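Local coordinates for CoA-binding domain-containing protein (Thermus thermophilus, PDB 1IUK) that is of unknown function but probably binds coenzyme A through a Rossmann-type domain, at residues Q4-R7 and A8-Q12; V76-P79 and P80-M84; V98-Q101 and S102-H106; K111-E115 and A116-V120. One frame throughout, in Å; residues are numbered along the deposited sequence.

Interaction 1: residues Q4-R7 and A8-Q12; sequences QELR and AYLSQ
L6 and L10 meet one turn apart in a local i to i+4 contact inside the N-terminal helix 3-12. This alpha-helix leads into the first strand of a Rossmann-type parallel sheet. Its backbone ladder is regular here: A8 N bonds to Q4 O, Y9 N to E5 O at 2.9 Å, and L10 N to L6 O at 2.9 Å. On the buried face, L6 CD1 lies 4.0 Å from L10 CG, and the two side chains slant across each other. L6 CG stands anti to its own backbone N (chi1 -175°), while L10 CG lies anti to its carbonyl carbon (chi1 -63°). This torsion also brings L10 CG to 3.2 Å from L6 O. Both leucines reach L133 of helix 126-134, and L10 also touches I73 of strand 73-76. Cutting L10 back to alanine is likely to open a gap between this helix, L133 and I73, and to take from L6 CD1 its contact with L10 CG. The Y9 ring leads away from segment 4-7, and its hydroxyl is hydrogen-bonded to D72 O. At the far end, R7 O takes two bonds from S11. S11 N comes in almost in line with the carbonyl bond, at 2.9 Å. S11 OG, tilted 30° from the carbonyl plane, donates to the same R7 O at 3.0 Å.

Interaction 2: residues V76-P79 and P80-M84; sequences VFRP and PSALM
V76 and L83 touch through branch ends: V76 CG1 lies 3.7 Å from L83 CD2, and the two side chains slant past each other. The same L83 CD2 rests 3.5 Å from R78 O, so this methyl is packed against both a side chain and a carbonyl. L83 CG in turn sits 3.4 Å from P79 O. R78 makes a different contact. The CB of A82 lies over one face of its guanidinium group, nearest to R78 NH1 at 3.6 Å. The arginine chain is bent twice, with chi2 at -107° and chi3 at 36°, and these bends bring one face of the group under A82 CB. H86 accepts a hydrogen bond at NE2 from R78 NH1 and helps to fix its position.

A82 is set in place by its backbone. A82 N donates to P79 O at 3.0 Å, but it approaches from above the carbonyl plane, 47° out of it. The segment 76-79 leaves the C-terminal end of strand 73-76, a central strand of the parallel sheet, and runs into the short, loosely bonded helix 80-83. This is a strand-to-helix connection of the Rossmann-type fold. Two successive prolines make the link. Neither P79 N nor P80 N carries a hydrogen to donate, and P79 CB packs tightly against P80 CD at 3.4 Å. Farther out, V76 is bound through its backbone to W99 and Q101 of the next strand and its loop. L83 continues inward to I104 and to F109 of helix 107-115.

Interaction 3: residues V98-Q101 and S102-H106; sequences VWLQ and SGIRH
Q101 and I104 close a type II beta turn just past the C-terminal end of strand 98-100. S102 and G103 occupy its two corners. The S102 CB bond is directed away from the strand. G103 has positive phi (74°), as the third position of a type II turn commonly does. Its N is hydrogen-bonded to D123 OD2, which ties the turn to the loop after strand 120-122. I104 turns back toward the strand. I104 N donates to Q101 O at 3.1 Å, a weak bond with an N-H...O angle of only 128°. The two branches of I104 have different partners. With CG1 anti to the carbonyl carbon (chi1 -62°), CD1 comes 4.1 Å from Q101 CB. The other branch, I104 CG2, lies 4.1 Å from L100 CB. I104 O is buried with no polar partner, and L100 CB lies 3.5 Å from it. With a smaller alanine here, L100 CB and Q101 CB would probably lose their methyl neighbours and a gap would open beside them. R105 starts away from the strand, and its NH2 forms a salt bridge with E110 OE1. H106 is the N-cap of helix 107-115, its ND1 bonded to F109 N. The turn thus joins strand 98-100, set between strands 73-76 and 120-122, to helix 107-115, while Q101 and W99 lie against L126 of helix 126-134.

Interaction 4: residues K111-E115 and A116-V120; sequences KALKE and AGIPV
L113 O takes a hydrogen bond from I118 N at 2.9 Å, and K114 O takes one from G117 N at 2.8 Å. These two bonds close the C-terminal end of helix 107-115. The first bends little, with an N-H...O angle of 159°, and its donor is tilted 29° from the L113 carbonyl plane. The second donor comes in from above the K114 carbonyl plane. One residue earlier, A112 O still takes a helical bond from A116 N, at 3.1 Å. A salt bridge within the helix adds to this turn: K111 NZ lies 3.3 Å from E115 OE1, one turn along.

Beside these bonds lies the apolar contact. L113 is buried and carries most of it. Its CD2 meets I118 CD1 at 4.0 Å, with the two side chains set aslant. Its CD1 meets V120 CG2 at 3.5 Å, and here the two side chains cross at about a right angle. V120 CG2 also lies 3.6 Å from L113 CB, so this one methyl touches both the root and a branch of the leucine. With CG anti to the carbonyl carbon (chi1 -74°), the L113 side chain extends toward I118 and V120, and its two methyls take one partner each. Beyond them, L113 packs on V90 and L91 of helix 87-93 and, like I118, on V98 of strand 98-100. A116 O is held by R94 NH2.

G117, with positive phi, ends the helix in a Schellman motif. The chain then turns into edge strand 120-122, completing a right-handed beta-alpha-beta crossover from strand 98-100, as in Rossmann-type folds.

The four local contacts follow one another along the chain. Interaction 1 lies on helix 3-12, with its centre about 25 Å from that of interaction 2 and on the other side of the chain's centre. Interactions 2, 3 and 4 follow the parallel sheet from strand 73-76 through 98-100 to 120-122. Interactions 2 and 3 are neighbours, about 8 Å between centres, paired through backbone hydrogen bonds. The chain runs from interaction 3 into helix 107-115, whose last turn forms part of interaction 4; the two also meet where V98 N bonds to P119 O. L6 of interaction 1 packs on W99. Interactions 2 and 3 sit at the C-terminal ends of adjacent strands, where Rossmann-type domains usually bind their ligands.

Interaction 1: residues Q4-R7 and A8-Q12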
loop_
_atom_site.group_PDB
_atom_site.type_symbol
_atom_site.label_atom_id
_atom_site.label_comp_id
_atom_site.label_asym_id
_atom_site.label_seq_id
_atom_site.Cartn_x
_atom_site.Cartn_y
_atom_site.Cartn_z
ATOM N N GLN A 4 19.520 0.002 -2.160
ATOM C CA GLN A 4 20.109 -0.339 -0.856
ATOM C C GLN A 4 19.155 0.078 0.257
ATOM O O GLN A 4 18.830 -0.705 1.153
ATOM C CB GLN A 4 21.444 0.401 -0.691
ATOM C CG GLN A 4 22.495 -0.306 0.154
ATOM C CD GLN A 4 23.553 0.657 0.711
ATOM O OE1 GLN A 4 23.305 1.862 0.866
ATOM N NE2 GLN A 4 24.739 0.123 1.014
ATOM N N GLU A 5 18.717 1.331 0.189
ATOM C CA GLU A 5 17.792 1.877 1.172
ATOM C C GLU A 5 16.405 1.249 1.071
ATOM O O GLU A 5 15.815 0.898 2.093
ATOM C CB GLU A 5 17.675 3.390 1.013
ATOM C CG GLU A 5 16.704 4.002 2.012
ATOM C CD GLU A 5 16.774 5.515 2.048
ATOM O OE1 GLU A 5 15.908 6.132 2.715
ATOM O OE2 GLU A 5 17.692 6.080 1.412
ATOM N N LEU A 6 15.884 1.109 -0.147
ATOM C CA LEU A 6 14.572 0.507 -0.347
ATOM C C LEU A 6 14.578 -0.938 0.152
ATOM O O LEU A 6 13.583 -1.424 0.686
ATOM C CB LEU A 6 14.179 0.551 -1.824
ATOM C CG LEU A 6 12.766 0.042 -2.131
ATOM C CD1 LEU A 6 11.761 0.656 -1.169
ATOM C CD2 LEU A 6 12.408 0.379 -3.562
ATOM N N ARG A 7 15.700 -1.631 -0.009
ATOM C CA ARG A 7 15.783 -3.005 0.478
ATOM C C ARG A 7 15.709 -3.007 2.007
ATOM O O ARG A 7 14.941 -3.770 2.605
ATOM C CB ARG A 7 17.093 -3.654 0.022
ATOM C CG ARG A 7 17.120 -5.167 0.181
ATOM C CD ARG A 7 18.497 -5.738 -0.142
ATOM N NE ARG A 7 19.226 -4.861 -1.050
ATOM C CZ ARG A 7 19.217 -4.981 -2.372
ATOM N NH1 ARG A 7 18.512 -5.949 -2.946
ATOM N NH2 ARG A 7 19.896 -4.117 -3.117
ATOM N N ALA A 8 16.505 -2.142 2.637
ATOM C CA ALA A 8 16.525 -2.047 4.099
ATOM C C ALA A 8 15.123 -1.728 4.592
ATOM O O ALA A 8 14.669 -2.249 5.614
ATOM C CB ALA A 8 17.507 -0.955 4.550
ATOM N N TYR A 9 14.429 -0.875 3.846
ATOM C CA TYR A 9 13.081 -0.490 4.213
ATOM C C TYR A 9 12.076 -1.649 4.121
ATOM O O TYR A 9 11.314 -1.911 5.057
ATOM C CB TYR A 9 12.614 0.678 3.334
ATOM C CG TYR A 9 11.391 1.340 3.909
ATOM C CD1 TYR A 9 10.183 0.652 3.958
ATOM C CD2 TYR A 9 11.466 2.587 4.536
ATOM C CE1 TYR A 9 9.087 1.171 4.630
ATOM C CE2 TYR A 9 10.369 3.114 5.211
ATOM C CZ TYR A 9 9.185 2.395 5.260
ATOM O OH TYR A 9 8.098 2.836 5.970
ATOM N N LEU A 10 12.064 -2.343 2.990
ATOM C CA LEU A 10 11.131 -3.447 2.809
ATOM C C LEU A 10 11.409 -4.632 3.731
ATOM O O LEU A 10 10.478 -5.262 4.227
ATOM C CB LEU A 10 11.161 -3.916 1.352
ATOM C CG LEU A 10 10.701 -2.874 0.328
ATOM C CD1 LEU A 10 10.808 -3.464 -1.065
ATOM C CD2 LEU A 10 9.261 -2.452 0.606
ATOM N N SER A 11 12.684 -4.935 3.972
ATOM C CA SER A 11 13.025 -6.079 4.821
ATOM C C SER A 11 12.675 -5.860 6.283
ATOM O O SER A 11 12.352 -6.804 7.004
ATOM C CB SER A 11 14.515 -6.440 4.685
ATOM O OG SER A 11 15.355 -5.377 5.086
ATOM N N GLN A 12 12.712 -4.608 6.717
ATOM C CA GLN A 12 12.400 -4.290 8.095
ATOM C C GLN A 12 10.889 -4.143 8.340
ATOM O O GLN A 12 10.398 -4.406 9.443
ATOM C CB GLN A 12 13.154 -3.013 8.498
ATOM C CG GLN A 12 13.398 -2.916 9.979
ATOM C CD GLN A 12 12.227 -2.272 10.681
ATOM O OE1 GLN A 12 11.627 -1.317 10.165
ATOM N NE2 GLN A 12 11.879 -2.792 11.854
#

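Interaction 2: residues V76-P79 and P80-M84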
loop_
_atom_site.group_PDB
_atom_site.type_symbol
_atom_site.label_atom_id
_atom_site.label_comp_id
_atom_site.label_asym_id
_atom_site.label_seq_id
_atom_site.Cartn_x
_atom_site.Cartn_y
_atom_site.Cartn_z
ATOM N N VAL A 76 -0.954 1.391 -2.469
ATOM C CA VAL A 76 -2.116 2.023 -3.073
ATOM C C VAL A 76 -2.486 1.537 -4.466
ATOM O O VAL A 76 -1.705 1.661 -5.415
ATOM C CB VAL A 76 -1.914 3.571 -3.127
ATOM C CG1 VAL A 76 -3.194 4.261 -3.590
ATOM C CG2 VAL A 76 -1.507 4.089 -1.748
ATOM N N PHE A 77 -3.699 1.013 -4.581
ATOM C CA PHE A 77 -4.206 0.530 -5.856
ATOM C C PHE A 77 -5.309 1.443 -6.403
ATOM O O PHE A 77 -5.805 1.219 -7.512
ATOM C CB PHE A 77 -4.747 -0.899 -5.699
ATOM C CG PHE A 77 -3.668 -1.949 -5.553
ATOM C CD1 PHE A 77 -3.135 -2.588 -6.677
ATOM C CD2 PHE A 77 -3.182 -2.291 -4.296
ATOM C CE1 PHE A 77 -2.129 -3.556 -6.542
ATOM C CE2 PHE A 77 -2.176 -3.257 -4.152
ATOM C CZ PHE A 77 -1.652 -3.888 -5.282
ATOM N N ARG A 78 -5.702 2.467 -5.638
ATOM C CA ARG A 78 -6.757 3.384 -6.100
ATOM C C ARG A 78 -6.217 4.279 -7.212
ATOM O O ARG A 78 -5.072 4.719 -7.159
ATOM C CB ARG A 78 -7.299 4.198 -4.931
ATOM C CG ARG A 78 -7.708 3.320 -3.749
ATOM C CD ARG A 78 -9.212 3.196 -3.579
ATOM N NE ARG A 78 -9.922 3.164 -4.846
ATOM C CZ ARG A 78 -10.896 4.008 -5.181
ATOM N NH1 ARG A 78 -11.285 4.963 -4.343
ATOM N NH2 ARG A 78 -11.487 3.897 -6.362
ATOM N N PRO A 79 -7.038 4.544 -8.251
ATOM C CA PRO A 79 -6.662 5.370 -9.407
ATOM C C PRO A 79 -6.359 6.802 -9.057
ATOM O O PRO A 79 -6.825 7.282 -8.038
ATOM C CB PRO A 79 -7.851 5.245 -10.361
ATOM C CG PRO A 79 -8.981 4.819 -9.515
ATOM C CD PRO A 79 -8.428 4.066 -8.342
ATOM N N PRO A 80 -5.581 7.507 -9.909
ATOM C CA PRO A 80 -5.207 8.909 -9.670
ATOM C C PRO A 80 -6.381 9.855 -9.420
ATOM O O PRO A 80 -6.285 10.763 -8.596
ATOM C CB PRO A 80 -4.409 9.288 -10.918
ATOM C CG PRO A 80 -3.903 7.990 -11.439
ATOM C CD PRO A 80 -5.015 7.018 -11.177
ATOM N N SER A 81 -7.489 9.636 -10.118
ATOM C CA SER A 81 -8.667 10.484 -9.956
ATOM C C SER A 81 -9.395 10.277 -8.619
ATOM O O SER A 81 -10.406 10.924 -8.348
ATOM C CB SER A 81 -9.640 10.253 -11.122
ATOM O OG SER A 81 -10.053 8.896 -11.208
ATOM N N ALA A 82 -8.883 9.383 -7.776
ATOM C CA ALA A 82 -9.514 9.116 -6.482
ATOM C C ALA A 82 -8.568 9.423 -5.323
ATOM O O ALA A 82 -8.962 9.421 -4.161
ATOM C CB ALA A 82 -9.949 7.636 -6.411
ATOM N N LEU A 83 -7.319 9.699 -5.645
ATOM C CA LEU A 83 -6.324 9.918 -4.614
ATOM C C LEU A 83 -6.503 11.151 -3.743
ATOM O O LEU A 83 -6.356 11.067 -2.529
ATOM C CB LEU A 83 -4.926 9.911 -5.246
ATOM C CG LEU A 83 -4.520 8.597 -5.944
ATOM C CD1 LEU A 83 -3.102 8.711 -6.483
ATOM C CD2 LEU A 83 -4.622 7.442 -4.962
ATOM N N MET A 84 -6.826 12.290 -4.345
ATOM C CA MET A 84 -6.989 13.509 -3.553
ATOM C C MET A 84 -8.050 13.390 -2.457
ATOM O O MET A 84 -7.885 13.934 -1.372
ATOM C CB MET A 84 -7.289 14.691 -4.468
ATOM C CG MET A 84 -6.058 15.247 -5.181
ATOM S SD MET A 84 -4.555 15.472 -4.160
ATOM C CE MET A 84 -4.925 16.942 -3.255
#

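Interaction 3: residues V98-Q101 and S102-H106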
loop_
_atom_site.group_PDB
_atom_site.type_symbol
_atom_site.label_atom_id
_atom_site.label_comp_id
_atom_site.label_asym_id
_atom_site.label_seq_id
_atom_site.Cartn_x
_atom_site.Cartn_y
_atom_site.Cartn_z
ATOM N N VAL A 98 4.566 5.421 1.254
ATOM C CA VAL A 98 3.399 5.295 0.380
ATOM C C VAL A 98 3.875 4.761 -0.961
ATOM O O VAL A 98 4.778 5.310 -1.588
ATOM C CB VAL A 98 2.665 6.643 0.178
ATOM C CG1 VAL A 98 1.633 6.524 -0.944
ATOM C CG2 VAL A 98 1.974 7.025 1.474
ATOM N N TRP A 99 3.251 3.668 -1.382
ATOM C CA TRP A 99 3.610 2.990 -2.625
ATOM C C TRP A 99 2.460 3.047 -3.624
ATOM O O TRP A 99 1.440 2.382 -3.427
ATOM C CB TRP A 99 3.933 1.518 -2.307
ATOM C CG TRP A 99 4.563 0.739 -3.432
ATOM C CD1 TRP A 99 3.948 0.290 -4.573
ATOM C CD2 TRP A 99 5.939 0.351 -3.536
ATOM N NE1 TRP A 99 4.860 -0.346 -5.380
ATOM C CE2 TRP A 99 6.089 -0.322 -4.770
ATOM C CE3 TRP A 99 7.062 0.511 -2.707
ATOM C CZ2 TRP A 99 7.323 -0.837 -5.197
ATOM C CZ3 TRP A 99 8.291 -0.001 -3.134
ATOM C CH2 TRP A 99 8.407 -0.666 -4.370
ATOM N N LEU A 100 2.610 3.837 -4.681
ATOM C CA LEU A 100 1.558 3.915 -5.689
ATOM C C LEU A 100 1.805 2.810 -6.712
ATOM O O LEU A 100 2.865 2.768 -7.352
ATOM C CB LEU A 100 1.578 5.274 -6.385
ATOM C CG LEU A 100 1.426 6.488 -5.460
ATOM C CD1 LEU A 100 1.336 7.754 -6.322
ATOM C CD2 LEU A 100 0.188 6.323 -4.558
ATOM N N GLN A 101 0.828 1.921 -6.863
ATOM C CA GLN A 101 0.959 0.807 -7.795
ATOM C C GLN A 101 1.044 1.223 -9.269
ATOM O O GLN A 101 0.889 2.392 -9.610
ATOM C CB GLN A 101 -0.184 -0.178 -7.562
ATOM C CG GLN A 101 0.020 -1.025 -6.309
ATOM C CD GLN A 101 1.070 -2.116 -6.513
ATOM O OE1 GLN A 101 1.081 -2.799 -7.542
ATOM N NE2 GLN A 101 1.953 -2.283 -5.537
ATOM N N SER A 102 1.317 0.251 -10.136
ATOM C CA SER A 102 1.447 0.487 -11.573
ATOM C C SER A 102 0.331 1.321 -12.206
ATOM O O SER A 102 -0.854 1.110 -11.938
ATOM C CB SER A 102 1.544 -0.857 -12.300
ATOM O OG SER A 102 2.679 -1.582 -11.855
ATOM N N GLY A 103 0.726 2.267 -13.052
ATOM C CA GLY A 103 -0.239 3.122 -13.726
ATOM C C GLY A 103 -0.876 4.186 -12.846
ATOM O O GLY A 103 -1.896 4.773 -13.215
ATOM N N ILE A 104 -0.279 4.438 -11.685
ATOM C CA ILE A 104 -0.819 5.425 -10.779
ATOM C C ILE A 104 0.193 6.506 -10.404
ATOM O O ILE A 104 1.164 6.243 -9.695
ATOM C CB ILE A 104 -1.351 4.758 -9.479
ATOM C CG1 ILE A 104 -2.491 3.785 -9.821
ATOM C CG2 ILE A 104 -1.843 5.829 -8.498
ATOM C CD1 ILE A 104 -2.813 2.784 -8.723
ATOM N N ARG A 105 -0.050 7.721 -10.905
ATOM C CA ARG A 105 0.777 8.894 -10.610
ATOM C C ARG A 105 -0.183 10.054 -10.338
ATOM O O ARG A 105 -1.291 10.102 -10.877
ATOM C CB ARG A 105 1.680 9.282 -11.792
ATOM C CG ARG A 105 2.789 8.299 -12.135
ATOM C CD ARG A 105 3.732 8.034 -10.970
ATOM N NE ARG A 105 4.310 9.240 -10.368
ATOM C CZ ARG A 105 5.288 9.967 -10.903
ATOM N NH1 ARG A 105 5.812 9.624 -12.069
ATOM N NH2 ARG A 105 5.776 11.018 -10.256
ATOM N N HIS A 106 0.234 10.977 -9.486
ATOM C CA HIS A 106 -0.580 12.145 -9.183
ATOM C C HIS A 106 0.275 13.182 -8.490
ATOM O O HIS A 106 0.440 13.155 -7.267
ATOM C CB HIS A 106 -1.769 11.803 -8.299
ATOM C CG HIS A 106 -2.812 12.878 -8.272
ATOM N ND1 HIS A 106 -2.701 14.004 -7.484
ATOM C CD2 HIS A 106 -3.973 13.012 -8.959
ATOM C CE1 HIS A 106 -3.748 14.784 -7.687
ATOM N NE2 HIS A 106 -4.534 14.206 -8.577
#

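Interaction 4: residues K111-E115 and A116-V120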
loop_
_atom_site.group_PDB
_atom_site.type_symbol
_atom_site.label_atom_id
_atom_site.label_comp_id
_atom_site.label_asym_id
_atom_site.label_seq_id
_atom_site.Cartn_x
_atom_site.Cartn_y
_atom_site.Cartn_z
ATOM N N LYS A 111 3.200 15.416 -4.165
ATOM C CA LYS A 111 3.841 16.585 -3.585
ATOM C C LYS A 111 3.370 16.785 -2.151
ATOM O O LYS A 111 4.168 17.131 -1.286
ATOM C CB LYS A 111 3.536 17.841 -4.405
ATOM C CG LYS A 111 4.171 19.119 -3.839
ATOM C CD LYS A 111 3.306 20.361 -4.106
ATOM C CE LYS A 111 4.050 21.660 -3.781
ATOM N NZ LYS A 111 5.494 21.605 -4.176
ATOM N N ALA A 112 2.084 16.559 -1.893
ATOM C CA ALA A 112 1.555 16.729 -0.541
ATOM C C ALA A 112 2.188 15.754 0.439
ATOM O O ALA A 112 2.441 16.096 1.599
ATOM C CB ALA A 112 0.042 16.562 -0.530
ATOM N N LEU A 113 2.440 14.530 -0.019
ATOM C CA LEU A 113 3.052 13.527 0.848
ATOM C C LEU A 113 4.513 13.884 1.132
ATOM O O LEU A 113 4.997 13.741 2.264
ATOM C CB LEU A 113 2.952 12.137 0.205
ATOM C CG LEU A 113 1.565 11.479 0.219
ATOM C CD1 LEU A 113 1.684 10.076 -0.417
ATOM C CD2 LEU A 113 1.008 11.380 1.642
ATOM N N LYS A 114 5.207 14.357 0.102
ATOM C CA LYS A 114 6.604 14.762 0.251
ATOM C C LYS A 114 6.683 15.882 1.297
ATOM O O LYS A 114 7.459 15.827 2.253
ATOM C CB LYS A 114 7.151 15.277 -1.086
ATOM C CG LYS A 114 8.450 16.081 -0.960
ATOM C CD LYS A 114 8.717 16.943 -2.196
ATOM C CE LYS A 114 9.394 18.255 -1.817
ATOM N NZ LYS A 114 8.403 19.353 -1.585
ATOM N N GLU A 115 5.858 16.900 1.111
ATOM C CA GLU A 115 5.843 18.011 2.038
ATOM C C GLU A 115 5.573 17.549 3.477
ATOM O O GLU A 115 6.134 18.105 4.422
ATOM C CB GLU A 115 4.838 19.054 1.546
ATOM C CG GLU A 115 5.349 19.729 0.274
ATOM C CD GLU A 115 4.375 20.713 -0.339
ATOM O OE1 GLU A 115 4.848 21.709 -0.927
ATOM O OE2 GLU A 115 3.147 20.494 -0.243
ATOM N N ALA A 116 4.756 16.515 3.655
ATOM C CA ALA A 116 4.486 16.007 4.997
ATOM C C ALA A 116 5.613 15.097 5.526
ATOM O O ALA A 116 5.505 14.516 6.609
ATOM C CB ALA A 116 3.162 15.256 5.011
ATOM N N GLY A 117 6.698 14.982 4.764
ATOM C CA GLY A 117 7.801 14.131 5.181
ATOM C C GLY A 117 7.529 12.632 5.029
ATOM O O GLY A 117 8.137 11.809 5.717
ATOM N N ILE A 118 6.622 12.268 4.128
ATOM C CA ILE A 118 6.288 10.859 3.919
ATOM C C ILE A 118 6.877 10.350 2.597
ATOM O O ILE A 118 6.529 10.846 1.521
ATOM C CB ILE A 118 4.752 10.654 3.916
ATOM C CG1 ILE A 118 4.174 11.099 5.263
ATOM C CG2 ILE A 118 4.413 9.173 3.642
ATOM C CD1 ILE A 118 2.656 11.137 5.324
ATOM N N PRO A 119 7.786 9.351 2.666
ATOM C CA PRO A 119 8.414 8.788 1.466
ATOM C C PRO A 119 7.382 8.204 0.520
ATOM O O PRO A 119 6.388 7.630 0.949
ATOM C CB PRO A 119 9.353 7.712 2.008
ATOM C CG PRO A 119 9.517 8.005 3.444
ATOM C CD PRO A 119 8.269 8.697 3.893
ATOM N N VAL A 120 7.632 8.363 -0.768
ATOM C CA VAL A 120 6.736 7.847 -1.780
ATOM C C VAL A 120 7.494 7.107 -2.877
ATOM O O VAL A 120 8.552 7.552 -3.321
ATOM C CB VAL A 120 5.939 8.993 -2.454
ATOM C CG1 VAL A 120 5.109 8.458 -3.612
ATOM C CG2 VAL A 120 5.043 9.662 -1.434
#